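Local coordinates for FYVE, RhoGEF and PH domain-containing protein 5 (Homo sapiens, PDB 3MPX) that activates the small GTPase CDC42 by exchanging its bound GDP for GTP, here represented by the piece carrying its DH and first PH domains, at residues A[83-88]-A[118-123]; A[42-47]-A[77-82]; A[172-177]-A[209-214]; A[165-170]-A[215-220]; A[178-183]-A[195-200]. One frame throughout, in Å; residues are numbered along the deposited sequence.

Contact 1. Residues A[83-88]-A[118-123]; sequences HDLHQG and DHHATH
His86 and His120 meet across the two helices through their imidazole nitrogens. His86 NE2 and His120 NE2 share a hydrogen bond of 2.8 Å, nearly straight at 164°; either ring could supply the proton. The two rings approach rim to rim, neither over the other's face, with their planes at 83°, and each NE2 lies near the plane of the opposite ring. With His86 CG beside the backbone N (chi1 -67°), the ring leans across toward segment 118-123. Through its other nitrogen, ND1, His86 is hydrogen-bonded to Glu34 OE2 of helix 21-59, a second shell that limits rotation of the imidazole.

The apolar part comes from Leu85. Its CD2 methyl touches the rim of the partner ring, 3.7 Å from His120 CD2, while Leu85 CG lies above one face of the neighbouring His86 ring, toward its rim. Leu173 and Val207 also pack on His120. A buried histidine pair linked onward to a glutamate thus joins helices 66-98, 117-138 and 21-59 inside the helical bundle of the DH domain.

Contact 2. Residues A[42-47]-A[77-82]; sequences QHLNLD and SELPAI
Asn45 rests its carboxamide against Pro80, where the two backbones come nearest. Asn45 OD1 lies 3.4 Å from Pro80 CG, with CB and CD of the same ring also close, while the two side chains approach at a slant. The amide oxygen is also 3.2 Å from Pro80 N, but a proline nitrogen has no hydrogen to give, and this is packing alone. Beside it, the CB of Leu79 adds a further apolar neighbour to the same carboxamide. From the preceding residue, Leu44 CD2 meets Leu79 CD1 at 4.2 Å, a loose methyl-to-methyl touch. Leu79 CG stands beside the backbone N (chi1 -56°), which directs its isobutyl group toward segment 42-47.

The next shell fixes these groups. Asn45 ND2 is hydrogen-bonded to Leu41 O of its own helix, so the amide nitrogen is tied back while the oxygen faces the proline. Leu44 and Leu79 both pack on Leu166 of helix 162-184, and Leu79 also on His123. The two segments run in roughly opposite directions, at 145°, with axes 9.7 Å apart, and helix 66-98 is kinked where Leu79 and Pro80 lack a bond to the preceding turn. Chemically, then, helices 21-59 and 66-98 are held here by dispersion and shape, with Asn45 bonding through its ND2 to its own helix and laying its oxygen on the proline.

Contact 3. Residues A[172-177]-A[209-214]; sequences RLFQYQ and DRANDS
Phe174 reaches Ala211 across the contact; two residues earlier, on the side turned from it, Arg172 NH2 donates a hydrogen bond to Gln175 OE1 at 3.0 Å and 164°. The acceptor lies almost in the guanidinium plane. The same guanidinium forms a salt bridge through NH1 with Glu34 OE1 of helix 21-59.

The interface itself is carried by the benzyl group. Phe174 CZ sits 3.8 Å from Ala211 CB, which comes in obliquely to the ring. At the ring's edge, near its plane, Asn212 ND2 stands 4.1 Å from Phe174 CE1; amide and ring planes are turned 66° apart, and the two side chains pass in opposite directions. Phe174 CG lies beside the backbone N (chi1 -57°), which swings the ring out between the helices. Leu221, Gln222 and Val225 of helix 218-230 pack on the same ring.

Nearby, Gln177 OE1 is hydrogen-bonded to Thr208 OG1. Arg172 and Gln175 bond to each other, and Arg172 also to Glu34, so between these two segments the contact is mainly apolar, phenyl ring on methyl with an amide at the rim, while the Gln177-Thr208 bond joins the same helices, 162-184 and 192-214.

Contact 4. Residues A[165-170]-A[215-220]; sequences RLLRVV and MEQGEN
Between Leu167 and Val170 on one side and Met215 and Gln217 on the other no aromatic ring takes part, and Gln217 touches through CB rather than through its amide; the nearby guanidinium of Arg168 has Arg165 CA over the centre of one face, within its own helix. The contact lies where the chain leaves the DH helical bundle: helix 192-214 ends, the chain turns through 215-217 and enters helix 218-230 on its way to the PH domain.

Met215, a selenomethionine in this crystal, is the first residue past helix 192-214 to leave helical backbone angles, and its side chain runs back toward helix 162-184. The chain is extended as far as SE and then bends at chi3 (58°), which turns CE toward Leu167. The selenium meets Val170 tip to tip, with the CG2 methyl somewhat farther away than CG1. Leu167 CD2 serves two partners, lying 3.7 Å from Met215 CE and 3.8 Å from Gln217 CB. Only the aliphatic root of Gln217 takes part, at the solvent-facing margin.

Surrounding groups extend this apolar cluster: Phe127 of helix 117-138 packs on Val170, and Leu238 of a loop on Leu167. The turn is also held by Glu216 N, hydrogen-bonded to Asp128 OD2 of helix 117-138. Val170 CG1 stands 3.7 Å from Met215 SE.

Contact 5. Residues A[178-183]-A[195-200]; sequences VLLTDY and DNTQGA
Tyr183 reaches across to Thr197 with one long edge of its phenol ring. From CB the ring leaves with CG anti to the backbone N (chi1 -178°), which carries it out toward helix 192-214. The first ring carbon beyond CG, Tyr183 CD2, lies 3.4 Å from Thr197 OG1 and 3.8 Å from Thr197 CG2. The next, CE2, is 3.3 Å from Thr197 OG1, and the threonine hydroxyl oxygen lies in the plane of the ring at its edge, where it faces aromatic C-H groups. At the tip, Tyr183 OH is hydrogen-bonded to Glu193 OE1. Glu193 also offers its carbonyl oxygen to Thr197 OG1, so a single residue holds the polar ends of both.

The methyl branch of the threonine fits between the Tyr183 ring edge and Leu180. Thr197 CG2 lies 3.3 Å from Leu180 O, and the Leu180 CD2 methyl is also near it. Farther on, Leu180 CD1 and Ala200 CB are just in touch at 4.5 Å.

The two segments run almost antiparallel, at 160°, with axes 9.9 Å apart. Trp100 and Val106 from loops lie against Tyr183, and Phe110 of helix 108-111 packs on Leu180 and Ala200, so that this end of the helix pair 162-184 and 192-214 is buried beneath the segment following helix 66-98.

In the fold
Contacts 1, 2, 3 and 5 lie within the elongated helical bundle of the DH domain; contact 4 joins it to the start of helix 218-230, leading toward the PH domain. Helix 162-184 is the common element, supplying one segment each to contacts 4, 3 and 5, in that order along its length; contacts 4 and 5 have centres 22 Å apart. Contact 5 is nested within the loop closed by contact 3, and that within contact 4. Contacts 1 and 2 share helix 66-98, lie 10 Å apart between centres and precede the others in the chain. Contact 1 touches 2, 3 and 4, tying both groups into one helical core of the domain that carries the exchange activity.

Contact 1. Residues A[83-88]-A[118-123]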
# COMPACT_ATOMS: atom_id res chain seq x y z
N HIS A 83 7.73 -7.50 -14.38
CA HIS A 83 7.35 -8.91 -14.31
C HIS A 83 8.59 -9.84 -14.25
O HIS A 83 8.66 -10.72 -13.38
CB HIS A 83 6.43 -9.28 -15.48
CG HIS A 83 6.02 -10.72 -15.49
ND1 HIS A 83 6.05 -11.46 -16.66
CD2 HIS A 83 5.61 -11.52 -14.48
CE1 HIS A 83 5.65 -12.68 -16.32
NE2 HIS A 83 5.37 -12.76 -15.02
N ASP A 84 9.58 -9.60 -15.14
CA ASP A 84 10.81 -10.36 -15.25
C ASP A 84 11.65 -10.21 -14.01
O ASP A 84 12.22 -11.21 -13.54
CB ASP A 84 11.59 -9.95 -16.51
CG ASP A 84 10.94 -10.32 -17.84
OD1 ASP A 84 10.07 -11.24 -17.86
OD2 ASP A 84 11.32 -9.71 -18.88
N LEU A 85 11.69 -8.98 -13.44
CA LEU A 85 12.45 -8.66 -12.23
C LEU A 85 11.96 -9.51 -11.07
O LEU A 85 12.78 -10.14 -10.40
CB LEU A 85 12.41 -7.15 -11.90
CG LEU A 85 12.59 -6.71 -10.43
CD1 LEU A 85 14.03 -6.84 -9.97
CD2 LEU A 85 12.08 -5.30 -10.21
N HIS A 86 10.63 -9.55 -10.88
CA HIS A 86 9.99 -10.26 -9.79
C HIS A 86 9.94 -11.76 -10.04
O HIS A 86 10.08 -12.53 -9.07
CB HIS A 86 8.63 -9.64 -9.49
CG HIS A 86 8.78 -8.25 -8.93
ND1 HIS A 86 9.04 -8.04 -7.59
CD2 HIS A 86 8.83 -7.07 -9.57
CE1 HIS A 86 9.17 -6.73 -7.45
NE2 HIS A 86 9.07 -6.11 -8.62
N GLN A 87 9.85 -12.20 -11.32
CA GLN A 87 9.95 -13.63 -11.65
C GLN A 87 11.30 -14.17 -11.10
O GLN A 87 11.32 -15.21 -10.45
CB GLN A 87 9.84 -13.87 -13.16
CG GLN A 87 8.43 -14.19 -13.61
CD GLN A 87 8.31 -14.39 -15.10
OE1 GLN A 87 8.76 -13.57 -15.92
NE2 GLN A 87 7.66 -15.48 -15.50
N GLY A 88 12.38 -13.39 -11.29
CA GLY A 88 13.71 -13.71 -10.80
C GLY A 88 13.84 -13.72 -9.29
O GLY A 88 14.45 -14.65 -8.75
N ASP A 118 15.05 -0.09 -10.82
CA ASP A 118 15.11 1.18 -11.55
C ASP A 118 13.94 1.29 -12.49
O ASP A 118 13.46 2.39 -12.73
CB ASP A 118 16.45 1.35 -12.27
CG ASP A 118 17.58 1.80 -11.35
OD1 ASP A 118 17.32 2.65 -10.46
OD2 ASP A 118 18.72 1.34 -11.56
N HIS A 119 13.43 0.13 -12.97
CA HIS A 119 12.22 0.02 -13.79
C HIS A 119 11.01 0.50 -12.98
O HIS A 119 10.17 1.23 -13.51
CB HIS A 119 12.03 -1.41 -14.30
CG HIS A 119 13.02 -1.79 -15.36
ND1 HIS A 119 13.01 -1.19 -16.62
CD2 HIS A 119 14.03 -2.69 -15.32
CE1 HIS A 119 14.00 -1.74 -17.29
NE2 HIS A 119 14.64 -2.66 -16.56
N HIS A 120 10.96 0.15 -11.66
CA HIS A 120 9.99 0.64 -10.69
C HIS A 120 10.03 2.18 -10.62
O HIS A 120 8.99 2.82 -10.76
CB HIS A 120 10.21 0.02 -9.29
CG HIS A 120 9.47 -1.26 -9.10
ND1 HIS A 120 8.07 -1.30 -9.06
CD2 HIS A 120 9.94 -2.53 -9.02
CE1 HIS A 120 7.75 -2.58 -8.91
NE2 HIS A 120 8.84 -3.35 -8.88
N ALA A 121 11.22 2.77 -10.47
CA ALA A 121 11.44 4.21 -10.41
C ALA A 121 10.96 4.90 -11.68
O ALA A 121 10.29 5.93 -11.62
CB ALA A 121 12.92 4.48 -10.21
N THR A 122 11.28 4.30 -12.84
CA THR A 122 10.91 4.76 -14.18
C THR A 122 9.39 4.66 -14.36
O THR A 122 8.80 5.57 -14.95
CB THR A 122 11.72 3.96 -15.20
OG1 THR A 122 13.08 4.37 -15.10
CG2 THR A 122 11.26 4.15 -16.61
N HIS A 123 8.77 3.57 -13.85
CA HIS A 123 7.33 3.35 -13.95
C HIS A 123 6.58 4.40 -13.15
O HIS A 123 5.67 5.02 -13.68
CB HIS A 123 6.96 1.94 -13.47
CG HIS A 123 5.48 1.64 -13.56
ND1 HIS A 123 4.80 1.08 -12.48
CD2 HIS A 123 4.62 1.80 -14.59
CE1 HIS A 123 3.55 0.92 -12.90
NE2 HIS A 123 3.40 1.35 -14.15

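Contact 2. Residues A[42-47]-A[77-82]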
# COMPACT_ATOMS: atom_id res chain seq x y z
N GLN A 42 1.84 -11.30 -14.00
CA GLN A 42 1.67 -12.23 -15.11
C GLN A 42 0.42 -11.83 -15.89
O GLN A 42 0.53 -11.40 -17.03
CB GLN A 42 1.55 -13.67 -14.57
CG GLN A 42 1.59 -14.79 -15.61
CD GLN A 42 2.99 -15.29 -15.87
OE1 GLN A 42 3.40 -15.50 -17.03
NE2 GLN A 42 3.77 -15.51 -14.80
N HIS A 43 -0.76 -11.91 -15.22
CA HIS A 43 -2.11 -11.62 -15.74
C HIS A 43 -2.29 -10.17 -16.13
O HIS A 43 -3.12 -9.86 -16.99
CB HIS A 43 -3.18 -12.07 -14.74
CG HIS A 43 -3.18 -13.57 -14.56
ND1 HIS A 43 -2.73 -14.15 -13.38
CD2 HIS A 43 -3.45 -14.55 -15.46
CE1 HIS A 43 -2.79 -15.46 -13.58
NE2 HIS A 43 -3.21 -15.75 -14.82
N LEU A 44 -1.48 -9.28 -15.53
CA LEU A 44 -1.46 -7.88 -15.89
C LEU A 44 -0.84 -7.76 -17.29
O LEU A 44 -1.39 -7.08 -18.14
CB LEU A 44 -0.64 -7.10 -14.88
CG LEU A 44 -0.74 -5.57 -14.98
CD1 LEU A 44 -2.15 -5.06 -14.68
CD2 LEU A 44 0.23 -4.93 -14.06
N ASN A 45 0.27 -8.47 -17.52
CA ASN A 45 0.98 -8.44 -18.80
C ASN A 45 0.20 -9.09 -19.93
O ASN A 45 0.28 -8.63 -21.07
CB ASN A 45 2.34 -9.06 -18.64
CG ASN A 45 3.35 -8.05 -18.22
OD1 ASN A 45 3.92 -7.35 -19.06
ND2 ASN A 45 3.49 -7.85 -16.92
N LEU A 46 -0.57 -10.13 -19.62
CA LEU A 46 -1.37 -10.83 -20.61
C LEU A 46 -2.64 -10.05 -20.91
O LEU A 46 -2.94 -9.82 -22.08
CB LEU A 46 -1.71 -12.26 -20.14
CG LEU A 46 -2.45 -13.17 -21.14
CD1 LEU A 46 -1.50 -13.77 -22.18
CD2 LEU A 46 -3.15 -14.32 -20.42
N ASP A 47 -3.38 -9.64 -19.87
CA ASP A 47 -4.69 -9.01 -20.02
C ASP A 47 -4.67 -7.48 -20.11
O ASP A 47 -5.65 -6.89 -20.59
CB ASP A 47 -5.63 -9.48 -18.89
CG ASP A 47 -5.62 -10.99 -18.64
OD1 ASP A 47 -5.15 -11.75 -19.53
OD2 ASP A 47 -6.08 -11.42 -17.55
N SER A 77 5.83 -0.16 -21.33
CA SER A 77 7.02 -0.99 -21.56
C SER A 77 7.66 -1.49 -20.26
O SER A 77 8.36 -2.50 -20.25
CB SER A 77 8.04 -0.26 -22.42
OG SER A 77 8.67 0.76 -21.67
N GLU A 78 7.40 -0.76 -19.17
CA GLU A 78 7.91 -1.04 -17.84
C GLU A 78 7.31 -2.29 -17.21
O GLU A 78 8.01 -2.97 -16.45
CB GLU A 78 7.67 0.18 -16.95
CG GLU A 78 8.51 1.39 -17.33
CD GLU A 78 9.99 1.12 -17.58
OE1 GLU A 78 10.52 1.64 -18.60
OE2 GLU A 78 10.61 0.37 -16.79
N LEU A 79 6.05 -2.62 -17.55
CA LEU A 79 5.33 -3.77 -16.99
C LEU A 79 6.05 -5.09 -17.25
O LEU A 79 6.33 -5.75 -16.24
CB LEU A 79 3.86 -3.84 -17.42
CG LEU A 79 2.96 -2.60 -17.13
CD1 LEU A 79 1.52 -2.89 -17.52
CD2 LEU A 79 3.02 -2.18 -15.65
N PRO A 80 6.45 -5.46 -18.51
CA PRO A 80 7.21 -6.72 -18.72
C PRO A 80 8.57 -6.78 -18.00
O PRO A 80 8.96 -7.83 -17.47
CB PRO A 80 7.40 -6.78 -20.23
CG PRO A 80 6.39 -5.88 -20.80
CD PRO A 80 6.19 -4.79 -19.80
N ALA A 81 9.27 -5.63 -17.94
CA ALA A 81 10.55 -5.48 -17.26
C ALA A 81 10.40 -5.74 -15.77
O ALA A 81 11.30 -6.32 -15.16
CB ALA A 81 11.11 -4.08 -17.48
N ILE A 82 9.27 -5.28 -15.18
CA ILE A 82 8.96 -5.48 -13.76
C ILE A 82 8.60 -6.93 -13.54
O ILE A 82 9.16 -7.55 -12.64
CB ILE A 82 7.89 -4.48 -13.22
CG1 ILE A 82 8.46 -3.05 -13.16
CG2 ILE A 82 7.35 -4.91 -11.84
CD1 ILE A 82 7.43 -1.91 -13.47

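Contact 3. Residues A[172-177]-A[209-214]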
# COMPACT_ATOMS: atom_id res chain seq x y z
N ARG A 172 3.79 -3.09 -3.83
CA ARG A 172 4.75 -4.12 -3.40
C ARG A 172 6.00 -3.51 -2.76
O ARG A 172 6.58 -4.11 -1.85
CB ARG A 172 5.18 -4.98 -4.59
CG ARG A 172 5.91 -6.27 -4.21
CD ARG A 172 5.09 -7.21 -3.33
NE ARG A 172 5.89 -8.37 -2.94
CZ ARG A 172 5.77 -9.02 -1.79
NH1 ARG A 172 6.54 -10.07 -1.54
NH2 ARG A 172 4.89 -8.62 -0.88
N LEU A 173 6.42 -2.33 -3.27
CA LEU A 173 7.58 -1.59 -2.79
C LEU A 173 7.41 -1.17 -1.32
O LEU A 173 8.35 -1.32 -0.55
CB LEU A 173 7.86 -0.39 -3.70
CG LEU A 173 8.17 -0.69 -5.19
CD1 LEU A 173 8.38 0.58 -5.97
CD2 LEU A 173 9.39 -1.64 -5.34
N PHE A 174 6.21 -0.72 -0.92
CA PHE A 174 5.92 -0.33 0.47
C PHE A 174 5.82 -1.59 1.39
O PHE A 174 6.16 -1.53 2.57
CB PHE A 174 4.67 0.56 0.56
CG PHE A 174 4.75 1.82 -0.30
CD1 PHE A 174 5.60 2.86 0.04
CD2 PHE A 174 3.94 1.97 -1.43
CE1 PHE A 174 5.68 4.02 -0.76
CE2 PHE A 174 4.03 3.13 -2.22
CZ PHE A 174 4.90 4.14 -1.88
N GLN A 175 5.44 -2.74 0.80
CA GLN A 175 5.37 -4.04 1.43
C GLN A 175 6.77 -4.55 1.77
O GLN A 175 6.98 -5.01 2.90
CB GLN A 175 4.59 -5.03 0.55
CG GLN A 175 3.06 -4.86 0.65
CD GLN A 175 2.29 -5.64 -0.40
OE1 GLN A 175 2.82 -6.52 -1.09
NE2 GLN A 175 1.03 -5.31 -0.57
N TYR A 176 7.74 -4.42 0.84
CA TYR A 176 9.13 -4.84 1.11
C TYR A 176 9.65 -4.02 2.32
O TYR A 176 10.19 -4.61 3.25
CB TYR A 176 10.04 -4.60 -0.09
CG TYR A 176 9.81 -5.46 -1.32
CD1 TYR A 176 9.44 -6.80 -1.19
CD2 TYR A 176 10.10 -4.98 -2.59
CE1 TYR A 176 9.27 -7.61 -2.31
CE2 TYR A 176 9.93 -5.79 -3.72
CZ TYR A 176 9.50 -7.09 -3.58
OH TYR A 176 9.32 -7.87 -4.69
N GLN A 177 9.41 -2.69 2.33
CA GLN A 177 9.75 -1.78 3.42
C GLN A 177 9.19 -2.26 4.75
O GLN A 177 9.97 -2.43 5.68
CB GLN A 177 9.23 -0.38 3.11
CG GLN A 177 10.15 0.38 2.16
CD GLN A 177 9.69 1.78 1.82
OE1 GLN A 177 10.51 2.63 1.45
NE2 GLN A 177 8.38 2.07 1.91
N ASP A 209 10.75 6.86 -2.68
CA ASP A 209 10.84 8.31 -2.56
C ASP A 209 10.13 8.96 -3.75
O ASP A 209 9.32 9.86 -3.56
CB ASP A 209 12.30 8.76 -2.51
CG ASP A 209 12.91 8.71 -1.12
OD1 ASP A 209 14.13 9.04 -1.00
OD2 ASP A 209 12.20 8.30 -0.16
N ARG A 210 10.39 8.42 -4.96
CA ARG A 210 9.82 8.86 -6.23
C ARG A 210 8.28 8.69 -6.25
O ARG A 210 7.58 9.54 -6.79
CB ARG A 210 10.51 8.12 -7.41
N ALA A 211 7.76 7.63 -5.62
CA ALA A 211 6.31 7.41 -5.56
C ALA A 211 5.62 8.56 -4.80
O ALA A 211 4.67 9.17 -5.31
CB ALA A 211 6.02 6.06 -4.91
N ASN A 212 6.17 8.92 -3.64
CA ASN A 212 5.73 9.98 -2.76
C ASN A 212 5.81 11.36 -3.39
O ASN A 212 4.98 12.21 -3.07
CB ASN A 212 6.57 9.94 -1.48
CG ASN A 212 6.35 8.68 -0.68
OD1 ASN A 212 5.27 8.45 -0.12
ND2 ASN A 212 7.35 7.81 -0.64
N ASP A 213 6.79 11.61 -4.26
CA ASP A 213 6.92 12.94 -4.85
C ASP A 213 6.51 13.04 -6.34
O ASP A 213 6.45 14.16 -6.85
CB ASP A 213 8.34 13.50 -4.63
CG ASP A 213 9.50 12.69 -5.19
OD1 ASP A 213 9.57 12.50 -6.43
OD2 ASP A 213 10.44 12.39 -4.40
N SER A 214 6.22 11.91 -7.03
CA SER A 214 5.86 11.90 -8.47
C SER A 214 4.50 11.26 -8.79
O SER A 214 4.11 11.22 -9.96
CB SER A 214 6.95 11.21 -9.30
OG SER A 214 8.15 11.95 -9.19

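Contact 4. Residues A[165-170]-A[215-220]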
# COMPACT_ATOMS: atom_id res chain seq x y z
N ARG A 165 -6.04 -0.46 -10.28
CA ARG A 165 -5.50 -1.81 -10.41
C ARG A 165 -3.96 -1.80 -10.66
O ARG A 165 -3.33 -2.86 -10.54
CB ARG A 165 -6.26 -2.56 -11.53
CG ARG A 165 -6.59 -3.99 -11.14
CD ARG A 165 -7.58 -4.65 -12.09
NE ARG A 165 -8.96 -4.23 -11.84
CZ ARG A 165 -10.03 -4.87 -12.31
NH1 ARG A 165 -9.89 -5.98 -13.04
NH2 ARG A 165 -11.25 -4.42 -12.04
N LEU A 166 -3.36 -0.63 -10.98
CA LEU A 166 -1.91 -0.53 -11.21
C LEU A 166 -1.16 0.02 -10.00
O LEU A 166 0.06 -0.14 -9.94
CB LEU A 166 -1.56 0.23 -12.49
CG LEU A 166 -1.69 -0.63 -13.74
CD1 LEU A 166 -2.39 0.11 -14.81
CD2 LEU A 166 -0.35 -1.17 -14.20
N LEU A 167 -1.88 0.61 -9.01
CA LEU A 167 -1.29 1.04 -7.75
C LEU A 167 -0.73 -0.23 -7.08
O LEU A 167 0.29 -0.16 -6.39
CB LEU A 167 -2.36 1.64 -6.80
CG LEU A 167 -3.09 2.92 -7.21
CD1 LEU A 167 -4.25 3.17 -6.28
CD2 LEU A 167 -2.18 4.13 -7.15
N ARG A 168 -1.42 -1.38 -7.31
CA ARG A 168 -1.08 -2.71 -6.80
C ARG A 168 0.36 -3.13 -7.21
O ARG A 168 1.01 -3.83 -6.44
CB ARG A 168 -2.13 -3.74 -7.24
CG ARG A 168 -3.26 -3.94 -6.24
CD ARG A 168 -4.43 -4.65 -6.87
NE ARG A 168 -5.68 -3.90 -6.71
CZ ARG A 168 -6.85 -4.26 -7.24
NH1 ARG A 168 -6.95 -5.37 -7.97
NH2 ARG A 168 -7.93 -3.52 -7.04
N VAL A 169 0.85 -2.64 -8.36
CA VAL A 169 2.22 -2.84 -8.84
C VAL A 169 3.19 -2.09 -7.90
O VAL A 169 4.04 -2.73 -7.29
CB VAL A 169 2.37 -2.40 -10.33
CG1 VAL A 169 3.83 -2.25 -10.77
CG2 VAL A 169 1.61 -3.36 -11.25
N VAL A 170 3.00 -0.76 -7.73
CA VAL A 170 3.80 0.17 -6.91
C VAL A 170 3.69 -0.13 -5.39
O VAL A 170 4.54 0.28 -4.61
CB VAL A 170 3.35 1.62 -7.25
CG1 VAL A 170 4.20 2.68 -6.54
CG2 VAL A 170 3.33 1.86 -8.75
N MSE A 215 3.79 10.77 -7.75
CA MSE A 215 2.48 10.13 -7.86
C MSE A 215 1.52 10.81 -6.91
O MSE A 215 1.81 10.92 -5.71
CB MSE A 215 2.56 8.66 -7.50
CG MSE A 215 2.99 7.76 -8.63
SE MSE A 215 3.02 5.89 -8.05
CE MSE A 215 1.14 5.65 -7.46
N GLU A 216 0.36 11.23 -7.43
CA GLU A 216 -0.65 11.87 -6.59
C GLU A 216 -1.20 10.89 -5.50
O GLU A 216 -1.65 11.34 -4.44
CB GLU A 216 -1.78 12.46 -7.46
N GLN A 217 -1.08 9.57 -5.73
CA GLN A 217 -1.57 8.55 -4.80
C GLN A 217 -0.45 7.84 -3.99
O GLN A 217 -0.76 6.98 -3.14
CB GLN A 217 -2.43 7.53 -5.57
CG GLN A 217 -3.84 8.02 -5.93
CD GLN A 217 -4.72 8.33 -4.72
OE1 GLN A 217 -5.31 9.42 -4.62
NE2 GLN A 217 -4.83 7.39 -3.78
N GLY A 218 0.81 8.21 -4.23
CA GLY A 218 1.98 7.64 -3.57
C GLY A 218 2.01 7.78 -2.06
O GLY A 218 2.26 6.79 -1.36
N GLU A 219 1.77 9.01 -1.53
CA GLU A 219 1.78 9.28 -0.08
C GLU A 219 0.67 8.50 0.62
O GLU A 219 0.92 7.86 1.64
CB GLU A 219 1.69 10.78 0.24
N ASN A 220 -0.53 8.49 0.01
CA ASN A 220 -1.68 7.75 0.52
C ASN A 220 -1.48 6.23 0.47
O ASN A 220 -1.83 5.55 1.44
CB ASN A 220 -2.97 8.13 -0.20
CG ASN A 220 -4.16 7.90 0.69
OD1 ASN A 220 -4.36 8.62 1.68
ND2 ASN A 220 -4.89 6.83 0.44

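Contact 5. Residues A[178-183]-A[195-200]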
# COMPACT_ATOMS: atom_id res chain seq x y z
N VAL A 178 7.88 -2.57 4.83
CA VAL A 178 7.30 -3.04 6.10
C VAL A 178 7.83 -4.44 6.49
O VAL A 178 8.19 -4.63 7.65
CB VAL A 178 5.74 -2.94 6.23
CG1 VAL A 178 5.23 -1.56 5.86
CG2 VAL A 178 5.01 -4.01 5.43
N LEU A 179 7.90 -5.38 5.53
CA LEU A 179 8.39 -6.73 5.78
C LEU A 179 9.85 -6.73 6.20
O LEU A 179 10.20 -7.39 7.18
CB LEU A 179 8.21 -7.64 4.55
CG LEU A 179 6.86 -8.32 4.39
CD1 LEU A 179 6.43 -8.33 2.94
CD2 LEU A 179 6.91 -9.74 4.88
N LEU A 180 10.70 -5.96 5.47
CA LEU A 180 12.13 -5.91 5.69
C LEU A 180 12.49 -5.25 7.00
O LEU A 180 13.49 -5.64 7.63
CB LEU A 180 12.86 -5.30 4.49
CG LEU A 180 12.96 -6.25 3.27
CD1 LEU A 180 13.25 -5.51 2.03
CD2 LEU A 180 14.01 -7.34 3.49
N THR A 181 11.63 -4.32 7.46
CA THR A 181 11.77 -3.68 8.77
C THR A 181 11.40 -4.70 9.87
O THR A 181 12.05 -4.72 10.90
CB THR A 181 11.00 -2.38 8.81
OG1 THR A 181 11.57 -1.53 7.81
CG2 THR A 181 11.04 -1.71 10.18
N ASP A 182 10.40 -5.57 9.63
CA ASP A 182 10.06 -6.60 10.61
C ASP A 182 11.14 -7.69 10.62
O ASP A 182 11.40 -8.31 11.65
CB ASP A 182 8.67 -7.16 10.37
CG ASP A 182 7.61 -6.38 11.13
OD1 ASP A 182 7.10 -6.90 12.14
OD2 ASP A 182 7.34 -5.22 10.74
N TYR A 183 11.80 -7.89 9.47
CA TYR A 183 12.88 -8.85 9.30
C TYR A 183 14.13 -8.38 10.04
O TYR A 183 14.78 -9.19 10.70
CB TYR A 183 13.16 -9.03 7.81
CG TYR A 183 14.24 -10.03 7.50
CD1 TYR A 183 14.02 -11.40 7.66
CD2 TYR A 183 15.46 -9.63 6.95
CE1 TYR A 183 14.99 -12.34 7.31
CE2 TYR A 183 16.44 -10.56 6.61
CZ TYR A 183 16.21 -11.91 6.80
OH TYR A 183 17.18 -12.82 6.47
N ASP A 195 23.12 -5.85 8.01
CA ASP A 195 23.76 -4.87 7.15
C ASP A 195 23.09 -4.83 5.78
O ASP A 195 22.66 -3.76 5.34
CB ASP A 195 25.26 -5.16 7.03
CG ASP A 195 26.10 -4.43 8.08
OD1 ASP A 195 25.62 -4.29 9.24
OD2 ASP A 195 27.22 -3.99 7.74
N ASN A 196 22.98 -6.00 5.14
CA ASN A 196 22.34 -6.18 3.83
C ASN A 196 20.87 -5.76 3.82
O ASN A 196 20.43 -5.19 2.82
CB ASN A 196 22.45 -7.64 3.39
CG ASN A 196 23.85 -8.07 3.03
OD1 ASN A 196 24.81 -7.29 3.03
ND2 ASN A 196 24.00 -9.35 2.73
N THR A 197 20.12 -6.03 4.94
CA THR A 197 18.70 -5.67 5.11
C THR A 197 18.58 -4.14 5.09
O THR A 197 17.70 -3.60 4.42
CB THR A 197 18.08 -6.36 6.35
OG1 THR A 197 18.20 -7.78 6.22
CG2 THR A 197 16.60 -6.01 6.55
N GLN A 198 19.51 -3.45 5.79
CA GLN A 198 19.61 -1.99 5.84
C GLN A 198 19.84 -1.42 4.43
O GLN A 198 19.18 -0.45 4.04
CB GLN A 198 20.74 -1.57 6.78
CG GLN A 198 20.32 -1.48 8.24
CD GLN A 198 21.47 -1.19 9.18
OE1 GLN A 198 22.54 -1.82 9.13
NE2 GLN A 198 21.21 -0.31 10.13
N GLY A 199 20.76 -2.06 3.69
CA GLY A 199 21.11 -1.71 2.32
C GLY A 199 19.96 -1.89 1.36
O GLY A 199 19.73 -1.03 0.52
N ALA A 200 19.21 -3.02 1.50
CA ALA A 200 18.00 -3.32 0.73
C ALA A 200 16.90 -2.34 1.10
O ALA A 200 16.07 -1.98 0.26
CB ALA A 200 17.53 -4.74 1.03